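Long-range contacts in KmHsv2 (Kluyveromyces marxianus, PDB 3VU4), which folds as a seven-bladed beta-propeller of the PROPPIN family and probably binds membrane phosphoinositides, like the related protein Atg18: residues T23-F27 against G308-A312; D303-C309 against V321-T326; T326-F332 against M347-L353. One frame throughout, in Å; residues are numbered along the deposited sequence.

Interaction 1 of 3, residues T23-F27 against G308-A312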
loop_
_atom_site.group_PDB
_atom_site.type_symbol
_atom_site.label_atom_id
_atom_site.label_comp_id
_atom_site.label_asym_id
_atom_site.label_seq_id
_atom_site.Cartn_x
_atom_site.Cartn_y
_atom_site.Cartn_z
ATOM N N THR A 23 12.241 -11.145 5.916
ATOM C CA THR A 23 12.819 -9.912 6.431
ATOM C C THR A 23 12.172 -8.675 5.812
ATOM O O THR A 23 12.379 -7.550 6.273
ATOM C CB THR A 23 14.352 -9.882 6.194
ATOM O OG1 THR A 23 14.636 -10.184 4.821
ATOM C CG2 THR A 23 15.042 -10.913 7.080
ATOM N N ASP A 24 11.379 -8.896 4.768
ATOM C CA ASP A 24 10.678 -7.820 4.086
ATOM C C ASP A 24 9.873 -8.423 2.945
ATOM O O ASP A 24 10.222 -9.483 2.420
ATOM C CB ASP A 24 11.669 -6.783 3.543
ATOM C CG ASP A 24 10.996 -5.470 3.157
ATOM O OD1 ASP A 24 10.077 -5.033 3.882
ATOM O OD2 ASP A 24 11.397 -4.866 2.144
ATOM N N TYR A 25 8.783 -7.755 2.587
ATOM C CA TYR A 25 7.916 -8.207 1.511
ATOM C C TYR A 25 7.150 -6.994 1.008
ATOM O O TYR A 25 6.879 -6.069 1.767
ATOM C CB TYR A 25 6.953 -9.294 2.004
ATOM C CG TYR A 25 6.028 -8.872 3.125
ATOM C CD1 TYR A 25 6.535 -8.445 4.358
ATOM C CD2 TYR A 25 4.637 -8.909 2.959
ATOM C CE1 TYR A 25 5.682 -8.060 5.401
ATOM C CE2 TYR A 25 3.773 -8.531 3.993
ATOM C CZ TYR A 25 4.300 -8.105 5.207
ATOM O OH TYR A 25 3.455 -7.714 6.219
ATOM N N GLU A 26 6.805 -6.995 -0.272
ATOM C CA GLU A 26 6.104 -5.862 -0.847
ATOM C C GLU A 26 5.514 -6.256 -2.199
ATOM O O GLU A 26 6.047 -7.135 -2.878
ATOM C CB GLU A 26 7.095 -4.703 -1.000
ATOM C CG GLU A 26 6.489 -3.379 -1.400
ATOM C CD GLU A 26 5.414 -2.932 -0.439
ATOM O OE1 GLU A 26 4.291 -3.481 -0.518
ATOM O OE2 GLU A 26 5.695 -2.045 0.398
ATOM N N PHE A 27 4.402 -5.620 -2.570
ATOM C CA PHE A 27 3.736 -5.888 -3.845
ATOM C C PHE A 27 4.352 -5.011 -4.934
ATOM O O PHE A 27 4.964 -3.988 -4.628
ATOM C CB PHE A 27 2.249 -5.543 -3.744
ATOM C CG PHE A 27 1.510 -6.342 -2.730
ATOM C CD1 PHE A 27 0.945 -7.567 -3.068
ATOM C CD2 PHE A 27 1.398 -5.884 -1.418
ATOM C CE1 PHE A 27 0.280 -8.323 -2.121
ATOM C CE2 PHE A 27 0.734 -6.635 -0.464
ATOM C CZ PHE A 27 0.174 -7.858 -0.816
ATOM N N GLY A 308 2.784 -8.618 11.516
ATOM C CA GLY A 308 1.956 -7.608 10.889
ATOM C C GLY A 308 1.392 -8.216 9.626
ATOM O O GLY A 308 1.213 -9.432 9.560
ATOM N N CYS A 309 1.101 -7.388 8.631
ATOM C CA CYS A 309 0.599 -7.892 7.364
ATOM C C CYS A 309 0.499 -6.757 6.370
ATOM O O CYS A 309 0.690 -5.592 6.727
ATOM C CB CYS A 309 -0.778 -8.562 7.528
ATOM S SG CYS A 309 -2.169 -7.474 7.984
ATOM N N LYS A 310 0.223 -7.117 5.121
ATOM C CA LYS A 310 0.056 -6.153 4.037
ATOM C C LYS A 310 -1.097 -6.663 3.212
ATOM O O LYS A 310 -1.221 -7.870 3.000
ATOM C CB LYS A 310 1.320 -6.052 3.174
ATOM C CG LYS A 310 2.449 -5.371 3.907
ATOM C CD LYS A 310 3.617 -4.991 3.026
ATOM C CE LYS A 310 4.660 -4.290 3.889
ATOM N NZ LYS A 310 5.884 -3.898 3.148
ATOM N N ILE A 311 -1.955 -5.757 2.766
ATOM C CA ILE A 311 -3.101 -6.167 1.971
ATOM C C ILE A 311 -3.042 -5.555 0.582
ATOM O O ILE A 311 -2.298 -4.604 0.334
ATOM C CB ILE A 311 -4.424 -5.786 2.679
ATOM C CG1 ILE A 311 -4.603 -4.272 2.726
ATOM C CG2 ILE A 311 -4.396 -6.296 4.123
ATOM C CD1 ILE A 311 -5.748 -3.826 3.617
ATOM N N ALA A 312 -3.811 -6.123 -0.333
ATOM C CA ALA A 312 -3.842 -5.621 -1.696
ATOM C C ALA A 312 -5.091 -6.117 -2.399
ATOM O O ALA A 312 -5.418 -7.308 -2.351
ATOM C CB ALA A 312 -2.598 -6.075 -2.450
#
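The ring of Tyr25 carries the Lys310 side chain over one face. Lys310 CD makes a CH-pi contact, offset toward the ring rim. Lys310 NZ stands nearly on the ring normal, 4.8 Å from the Tyr25 centroid, a cation-pi contact. The backbone of Cys309 lies at the hydroxyl edge of the same ring. Ala312 CB sits over the centre of one face of the Phe27 ring, 3.6 Å from its centroid. At the ring edge, Phe27 CE2 meets Lys310 CB at 3.7 Å.

Lys310 runs past both rings. Its CG is anti to the carbonyl carbon (chi1 -71°), and the extended chain beyond carries NZ to strand 24-27. There Lys310 NZ donates to Tyr25 O at 2.8 Å, with a C=O...N angle of 169°. Lys310 NZ also forms a salt bridge with Glu26 OE2 at 3.3 Å, a weak hydrogen bond. Glu26 OE1 accepts from Phe27 N through its anti lone pair, which steadies the carboxylate. A methionine in place of Lys310 would probably leave Glu26 OE2 without this salt bridge and Tyr25 O without this donor.

The two strands run nearly parallel, their axes 8.3 Å apart. Each is an end strand of its own blade, and the first and last blades join here without backbone-to-backbone bonds. Val322 of strand 318-323 touches both Tyr25 and Phe27, while Asp24 turns to Val64 and Arg65 of strand 63-66.

Interaction 2 of 3, residues D303-C309 against V321-T326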
loop_
_atom_site.group_PDB
_atom_site.type_symbol
_atom_site.label_atom_id
_atom_site.label_comp_id
_atom_site.label_asym_id
_atom_site.label_seq_id
_atom_site.Cartn_x
_atom_site.Cartn_y
_atom_site.Cartn_z
ATOM N N ASP A 303 -2.662 -16.726 14.485
ATOM C CA ASP A 303 -2.083 -17.286 15.702
ATOM C C ASP A 303 -1.406 -16.203 16.531
ATOM O O ASP A 303 -1.311 -15.063 16.098
ATOM C CB ASP A 303 -1.095 -18.418 15.382
ATOM C CG ASP A 303 0.037 -17.983 14.469
ATOM O OD1 ASP A 303 0.686 -16.952 14.752
ATOM O OD2 ASP A 303 0.287 -18.695 13.471
ATOM N N LYS A 304 -0.935 -16.563 17.720
ATOM C CA LYS A 304 -0.313 -15.601 18.621
ATOM C C LYS A 304 1.060 -15.091 18.217
ATOM O O LYS A 304 1.662 -14.287 18.924
ATOM C CB LYS A 304 -0.243 -16.182 20.036
ATOM C CG LYS A 304 0.629 -17.422 20.185
ATOM C CD LYS A 304 0.666 -17.877 21.646
ATOM C CE LYS A 304 1.587 -19.078 21.863
ATOM N NZ LYS A 304 1.677 -19.464 23.308
ATOM N N HIS A 305 1.553 -15.533 17.072
ATOM C CA HIS A 305 2.865 -15.094 16.620
ATOM C C HIS A 305 2.802 -14.013 15.527
ATOM O O HIS A 305 3.794 -13.761 14.842
ATOM C CB HIS A 305 3.651 -16.314 16.126
ATOM C CG HIS A 305 3.706 -17.430 17.125
ATOM N ND1 HIS A 305 4.347 -17.310 18.342
ATOM C CD2 HIS A 305 3.148 -18.666 17.115
ATOM C CE1 HIS A 305 4.178 -18.422 19.038
ATOM N NE2 HIS A 305 3.454 -19.260 18.316
ATOM N N VAL A 306 1.648 -13.366 15.383
ATOM C CA VAL A 306 1.473 -12.339 14.361
ATOM C C VAL A 306 2.462 -11.205 14.499
ATOM O O VAL A 306 2.697 -10.707 15.594
ATOM C CB VAL A 306 0.083 -11.662 14.406
ATOM C CG1 VAL A 306 -0.422 -11.438 12.997
ATOM C CG2 VAL A 306 -0.882 -12.466 15.225
ATOM N N ARG A 307 3.030 -10.797 13.372
ATOM C CA ARG A 307 3.949 -9.672 13.349
ATOM C C ARG A 307 3.105 -8.528 12.799
ATOM O O ARG A 307 2.733 -7.600 13.528
ATOM C CB ARG A 307 5.130 -9.956 12.423
ATOM C CG ARG A 307 6.062 -11.041 12.935
ATOM C CD ARG A 307 7.189 -11.283 11.949
ATOM N NE ARG A 307 7.766 -12.614 12.113
ATOM C CZ ARG A 307 8.452 -13.252 11.167
ATOM N NH1 ARG A 307 8.649 -12.675 9.983
ATOM N NH2 ARG A 307 8.925 -14.474 11.399
ATOM N N GLY A 308 2.784 -8.618 11.516
ATOM C CA GLY A 308 1.956 -7.608 10.889
ATOM C C GLY A 308 1.392 -8.216 9.626
ATOM O O GLY A 308 1.213 -9.432 9.560
ATOM N N CYS A 309 1.101 -7.388 8.631
ATOM C CA CYS A 309 0.599 -7.892 7.364
ATOM C C CYS A 309 0.499 -6.757 6.370
ATOM O O CYS A 309 0.690 -5.592 6.727
ATOM C CB CYS A 309 -0.778 -8.562 7.528
ATOM S SG CYS A 309 -2.169 -7.474 7.984
ATOM N N VAL A 321 -4.410 -10.870 1.719
ATOM C CA VAL A 321 -3.740 -10.466 2.938
ATOM C C VAL A 321 -2.539 -11.392 3.041
ATOM O O VAL A 321 -2.674 -12.618 2.915
ATOM C CB VAL A 321 -4.651 -10.641 4.158
ATOM C CG1 VAL A 321 -3.864 -10.368 5.440
ATOM C CG2 VAL A 321 -5.843 -9.683 4.051
ATOM N N VAL A 322 -1.362 -10.805 3.215
ATOM C CA VAL A 322 -0.150 -11.594 3.331
ATOM C C VAL A 322 0.416 -11.485 4.746
ATOM O O VAL A 322 0.660 -10.381 5.254
ATOM C CB VAL A 322 0.906 -11.133 2.317
ATOM C CG1 VAL A 322 2.156 -12.022 2.406
ATOM C CG2 VAL A 322 0.315 -11.181 0.929
ATOM N N TRP A 323 0.598 -12.640 5.380
ATOM C CA TRP A 323 1.137 -12.697 6.730
ATOM C C TRP A 323 2.597 -13.125 6.638
ATOM O O TRP A 323 2.887 -14.284 6.336
ATOM C CB TRP A 323 0.354 -13.709 7.562
ATOM C CG TRP A 323 -1.115 -13.449 7.607
ATOM C CD1 TRP A 323 -2.091 -14.062 6.856
ATOM C CD2 TRP A 323 -1.791 -12.509 8.455
ATOM N NE1 TRP A 323 -3.328 -13.559 7.194
ATOM C CE2 TRP A 323 -3.174 -12.608 8.167
ATOM C CE3 TRP A 323 -1.361 -11.592 9.426
ATOM C CZ2 TRP A 323 -4.130 -11.825 8.823
ATOM C CZ3 TRP A 323 -2.315 -10.811 10.076
ATOM C CH2 TRP A 323 -3.684 -10.935 9.769
ATOM N N PRO A 324 3.539 -12.199 6.889
ATOM C CA PRO A 324 4.960 -12.559 6.805
ATOM C C PRO A 324 5.428 -13.681 7.729
ATOM O O PRO A 324 6.263 -14.484 7.321
ATOM C CB PRO A 324 5.682 -11.229 7.067
ATOM C CG PRO A 324 4.727 -10.489 7.934
ATOM C CD PRO A 324 3.377 -10.794 7.303
ATOM N N HIS A 325 4.879 -13.761 8.942
ATOM C CA HIS A 325 5.279 -14.790 9.913
ATOM C C HIS A 325 4.935 -16.249 9.564
ATOM O O HIS A 325 5.626 -17.164 9.998
ATOM C CB HIS A 325 4.736 -14.453 11.313
ATOM C CG HIS A 325 3.307 -14.853 11.531
ATOM N ND1 HIS A 325 2.272 -14.396 10.741
ATOM C CD2 HIS A 325 2.742 -15.660 12.460
ATOM C CE1 HIS A 325 1.132 -14.905 11.174
ATOM N NE2 HIS A 325 1.389 -15.676 12.217
ATOM N N THR A 326 3.876 -16.492 8.805
ATOM C CA THR A 326 3.568 -17.870 8.428
ATOM C C THR A 326 3.674 -17.982 6.917
ATOM O O THR A 326 3.392 -19.031 6.346
ATOM C CB THR A 326 2.137 -18.298 8.843
ATOM O OG1 THR A 326 1.170 -17.455 8.200
ATOM C CG2 THR A 326 1.967 -18.211 10.355
HETATM O O HOH W 1 2.955 -11.663 10.670
#
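Val306 and Cys309 pack against the indole of Trp323 and form the apolar centre. Cys309 CB lies over one face of the six-membered ring, 4.0 Å from its centroid. Cys309 SG comes obliquely to the same ring, a sulfur-aromatic contact. Val306 CG1 meets Trp323 CZ3 at 3.5 Å.

Further out, the His325 imidazole lies between Val306 CA, over the centre of one face at 4.0 Å from the ring centroid, and CG2 of its own neighbour Thr326 on the opposite face. His325 CG sits between the backbone N and the carbonyl carbon (chi1 82°), which turns the ring over Val306. The guanidinium of Arg307 lays one face over His325 CA and CB.

At the polar edge, His325 NE2 donates to Asp303 OD1 at 2.9 Å. The bond is bent, with an N-H...O angle of 133°. OD1 lies near the ring plane, but the carboxylate and ring planes are 80° apart. His305 N also donates to Asp303 OD1, at 2.9 Å, from the other face of the carboxylate. This second bond makes an Asx turn. Water 1 donates to Gly308 O at 3.0 Å and accepts from Arg307 N at 2.8 Å and, weakly, from His325 N.

The loop before strand 310-313 is thereby fastened to the end of strand 318-323. Trp262 touches Val306 and Cys309, and Trp323 NE1 bonds to Glu330 of strand 328-337.

Interaction 3 of 3, residues T326-F332 against M347-L353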
loop_
_atom_site.group_PDB
_atom_site.type_symbol
_atom_site.label_atom_id
_atom_site.label_comp_id
_atom_site.label_asym_id
_atom_site.label_seq_id
_atom_site.Cartn_x
_atom_site.Cartn_y
_atom_site.Cartn_z
ATOM N N THR A 326 3.876 -16.492 8.805
ATOM C CA THR A 326 3.568 -17.870 8.428
ATOM C C THR A 326 3.674 -17.982 6.917
ATOM O O THR A 326 3.392 -19.031 6.346
ATOM C CB THR A 326 2.137 -18.298 8.843
ATOM O OG1 THR A 326 1.170 -17.455 8.200
ATOM C CG2 THR A 326 1.967 -18.211 10.355
ATOM N N ARG A 327 4.098 -16.888 6.284
ATOM C CA ARG A 327 4.227 -16.800 4.831
ATOM C C ARG A 327 2.974 -17.321 4.151
ATOM O O ARG A 327 3.037 -18.055 3.158
ATOM C CB ARG A 327 5.457 -17.565 4.334
ATOM C CG ARG A 327 6.718 -16.720 4.311
ATOM C CD ARG A 327 7.925 -17.474 3.765
ATOM N NE ARG A 327 8.292 -18.622 4.597
ATOM C CZ ARG A 327 7.980 -19.888 4.314
ATOM N NH1 ARG A 327 8.356 -20.865 5.134
ATOM N NH2 ARG A 327 7.306 -20.182 3.203
ATOM N N MET A 328 1.826 -16.928 4.695
ATOM C CA MET A 328 0.544 -17.340 4.149
ATOM C C MET A 328 -0.195 -16.201 3.456
ATOM O O MET A 328 -0.090 -15.040 3.860
ATOM C CB MET A 328 -0.314 -17.937 5.255
ATOM C CG MET A 328 -0.502 -19.415 5.043
ATOM S SD MET A 328 -1.024 -20.308 6.481
ATOM C CE MET A 328 0.545 -20.757 7.186
ATOM N N ILE A 329 -0.912 -16.528 2.389
ATOM C CA ILE A 329 -1.668 -15.515 1.673
ATOM C C ILE A 329 -3.125 -15.942 1.540
ATOM O O ILE A 329 -3.451 -16.978 0.952
ATOM C CB ILE A 329 -1.058 -15.213 0.278
ATOM C CG1 ILE A 329 -1.906 -14.157 -0.428
ATOM C CG2 ILE A 329 -0.955 -16.481 -0.555
ATOM C CD1 ILE A 329 -1.282 -13.602 -1.682
ATOM N N GLU A 330 -3.993 -15.127 2.120
ATOM C CA GLU A 330 -5.427 -15.371 2.119
ATOM C C GLU A 330 -6.165 -14.449 1.156
ATOM O O GLU A 330 -5.903 -13.251 1.108
ATOM C CB GLU A 330 -5.954 -15.194 3.543
ATOM C CG GLU A 330 -5.711 -16.408 4.415
ATOM C CD GLU A 330 -5.341 -16.059 5.829
ATOM O OE1 GLU A 330 -5.788 -15.008 6.321
ATOM O OE2 GLU A 330 -4.612 -16.853 6.458
ATOM N N THR A 331 -7.091 -15.016 0.393
ATOM C CA THR A 331 -7.867 -14.257 -0.574
ATOM C C THR A 331 -9.282 -14.051 -0.050
ATOM O O THR A 331 -9.987 -15.017 0.251
ATOM C CB THR A 331 -7.910 -15.000 -1.915
ATOM O OG1 THR A 331 -6.574 -15.153 -2.402
ATOM C CG2 THR A 331 -8.728 -14.236 -2.937
ATOM N N PHE A 332 -9.696 -12.792 0.067
ATOM C CA PHE A 332 -11.031 -12.481 0.572
ATOM C C PHE A 332 -11.926 -11.855 -0.493
ATOM O O PHE A 332 -11.453 -11.223 -1.436
ATOM C CB PHE A 332 -10.942 -11.537 1.780
ATOM C CG PHE A 332 -10.142 -12.090 2.932
ATOM C CD1 PHE A 332 -8.745 -12.061 2.912
ATOM C CD2 PHE A 332 -10.782 -12.658 4.031
ATOM C CE1 PHE A 332 -7.996 -12.592 3.975
ATOM C CE2 PHE A 332 -10.044 -13.193 5.098
ATOM C CZ PHE A 332 -8.644 -13.159 5.069
ATOM N N MET A 347 -13.710 -15.560 3.321
ATOM C CA MET A 347 -12.374 -15.992 2.936
ATOM C C MET A 347 -12.512 -17.114 1.910
ATOM O O MET A 347 -13.022 -18.186 2.220
ATOM C CB MET A 347 -11.590 -16.491 4.149
ATOM C CG MET A 347 -10.143 -16.835 3.819
ATOM S SD MET A 347 -9.198 -17.386 5.241
ATOM C CE MET A 347 -9.866 -19.021 5.460
ATOM N N ASP A 348 -12.073 -16.866 0.684
ATOM C CA ASP A 348 -12.175 -17.883 -0.347
ATOM C C ASP A 348 -10.988 -18.828 -0.394
ATOM O O ASP A 348 -11.140 -19.996 -0.759
ATOM C CB ASP A 348 -12.342 -17.246 -1.730
ATOM C CG ASP A 348 -13.732 -16.676 -1.947
ATOM O OD1 ASP A 348 -14.719 -17.312 -1.507
ATOM O OD2 ASP A 348 -13.842 -15.599 -2.573
ATOM N N GLN A 349 -9.813 -18.337 -0.016
ATOM C CA GLN A 349 -8.614 -19.155 -0.079
ATOM C C GLN A 349 -7.565 -18.866 0.978
ATOM O O GLN A 349 -7.372 -17.727 1.392
ATOM C CB GLN A 349 -7.947 -18.985 -1.445
ATOM C CG GLN A 349 -8.566 -19.751 -2.582
ATOM C CD GLN A 349 -7.655 -20.867 -3.083
ATOM O OE1 GLN A 349 -7.539 -21.930 -2.459
ATOM N NE2 GLN A 349 -6.993 -20.621 -4.209
ATOM N N ARG A 350 -6.879 -19.925 1.385
ATOM C CA ARG A 350 -5.789 -19.840 2.340
ATOM C C ARG A 350 -4.707 -20.765 1.809
ATOM O O ARG A 350 -4.884 -21.980 1.771
ATOM C CB ARG A 350 -6.214 -20.305 3.736
ATOM C CG ARG A 350 -5.026 -20.674 4.637
ATOM C CD ARG A 350 -5.098 -19.954 5.971
ATOM N NE ARG A 350 -6.339 -20.294 6.648
ATOM C CZ ARG A 350 -7.016 -19.478 7.441
ATOM N NH1 ARG A 350 -6.584 -18.254 7.677
ATOM N NH2 ARG A 350 -8.142 -19.896 7.988
ATOM N N GLU A 351 -3.605 -20.182 1.358
ATOM C CA GLU A 351 -2.495 -20.975 0.854
ATOM C C GLU A 351 -1.189 -20.422 1.364
ATOM O O GLU A 351 -1.140 -19.314 1.894
ATOM C CB GLU A 351 -2.499 -21.032 -0.672
ATOM C CG GLU A 351 -2.632 -19.711 -1.380
ATOM C CD GLU A 351 -3.220 -19.895 -2.767
ATOM O OE1 GLU A 351 -2.665 -20.709 -3.541
ATOM O OE2 GLU A 351 -4.239 -19.237 -3.079
ATOM N N GLN A 352 -0.132 -21.209 1.235
ATOM C CA GLN A 352 1.162 -20.769 1.715
ATOM C C GLN A 352 2.108 -20.447 0.586
ATOM O O GLN A 352 2.107 -21.112 -0.444
ATOM C CB GLN A 352 1.813 -21.826 2.606
ATOM C CG GLN A 352 3.080 -21.306 3.264
ATOM C CD GLN A 352 3.776 -22.344 4.098
ATOM O OE1 GLN A 352 4.316 -23.325 3.575
ATOM N NE2 GLN A 352 3.766 -22.144 5.410
ATOM N N LEU A 353 2.907 -19.409 0.792
ATOM C CA LEU A 353 3.892 -19.002 -0.191
ATOM C C LEU A 353 5.092 -19.943 -0.049
ATOM O O LEU A 353 5.809 -19.916 0.950
ATOM C CB LEU A 353 4.278 -17.543 0.052
ATOM C CG LEU A 353 3.101 -16.602 -0.218
ATOM C CD1 LEU A 353 3.457 -15.183 0.144
ATOM C CD2 LEU A 353 2.722 -16.691 -1.685
HETATM O O HOH W 2 -5.025 -17.214 -1.218
#
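Residues 328-332 pair with 347-352 as the antiparallel outer hairpin of the last propeller blade. Arg350 and Glu330 form a non-hydrogen-bonded pair, and their side chains lie side by side, pointing the same way. Arg350 CB meets Glu330 CG at 4.0 Å. With CG anti to the backbone N (chi1 161°), the chain then bends twice. CD passes beside Glu330 OE2, and NE lies a little farther from that oxygen. At the tip, Arg350 NH1 donates to Glu330 OE2 at 2.7 Å in a salt bridge. The N-H...O angle is 159°. OE2 lies in the guanidinium plane but is met from above the carboxylate plane, because the two planes stand 89° apart. Met347 CE covers one face of the guanidinium near its rim. Glu330 is buried, yet both its oxygens have partners: OE1 accepts from Trp323 NE1.

On the same face of the sheet, Met347 CG lies over the Phe332 ring, 4.3 Å from its centroid. SD comes obliquely, a Met-aromatic contact. Between these pairs the register slips by one residue in a classic beta bulge. Thr331 O accepts from Asp348 N at 2.8 Å and more weakly from Gln349 N.

At the other end, Leu353 N donates to Arg327 O at 2.7 Å. Gln352 NE2 reaches back to Thr326 O at 3.3 Å. Arg327 and Met328 form a G1 bulge opposite Trp323. On the other face of the sheet, Ile329 CG2 packs on Leu353 CD2, and Val50 of strand 50-57 touches both residues. Beside them, water 2 donates to Ile329 O at 2.7 Å and to Glu351 OE2 at 2.9 Å, and accepts from Thr331 OG1.

Overall arrangement
Interaction 1 lies nearest the centre of the chain. It joins two blades, first to last, without backbone-to-backbone bonds, consistent with closing the ring of blades. Both others lie farther out. Interaction 2 ties the loop leading into the last blade to strand 318-323 and the turn after it, through aromatic packing, a His-carboxylate bond and water. Interaction 3 is sheet pairing within that blade, with backbone bonds, bulges and a salt bridge, and several of its residues are exposed. Interactions 1 and 2 share Gly308 and Cys309; interactions 2 and 3 share Thr326. Interactions 1 and 3 do not touch. Strand 318-323 lies between them and is paired with strands 310-313 and 328-337.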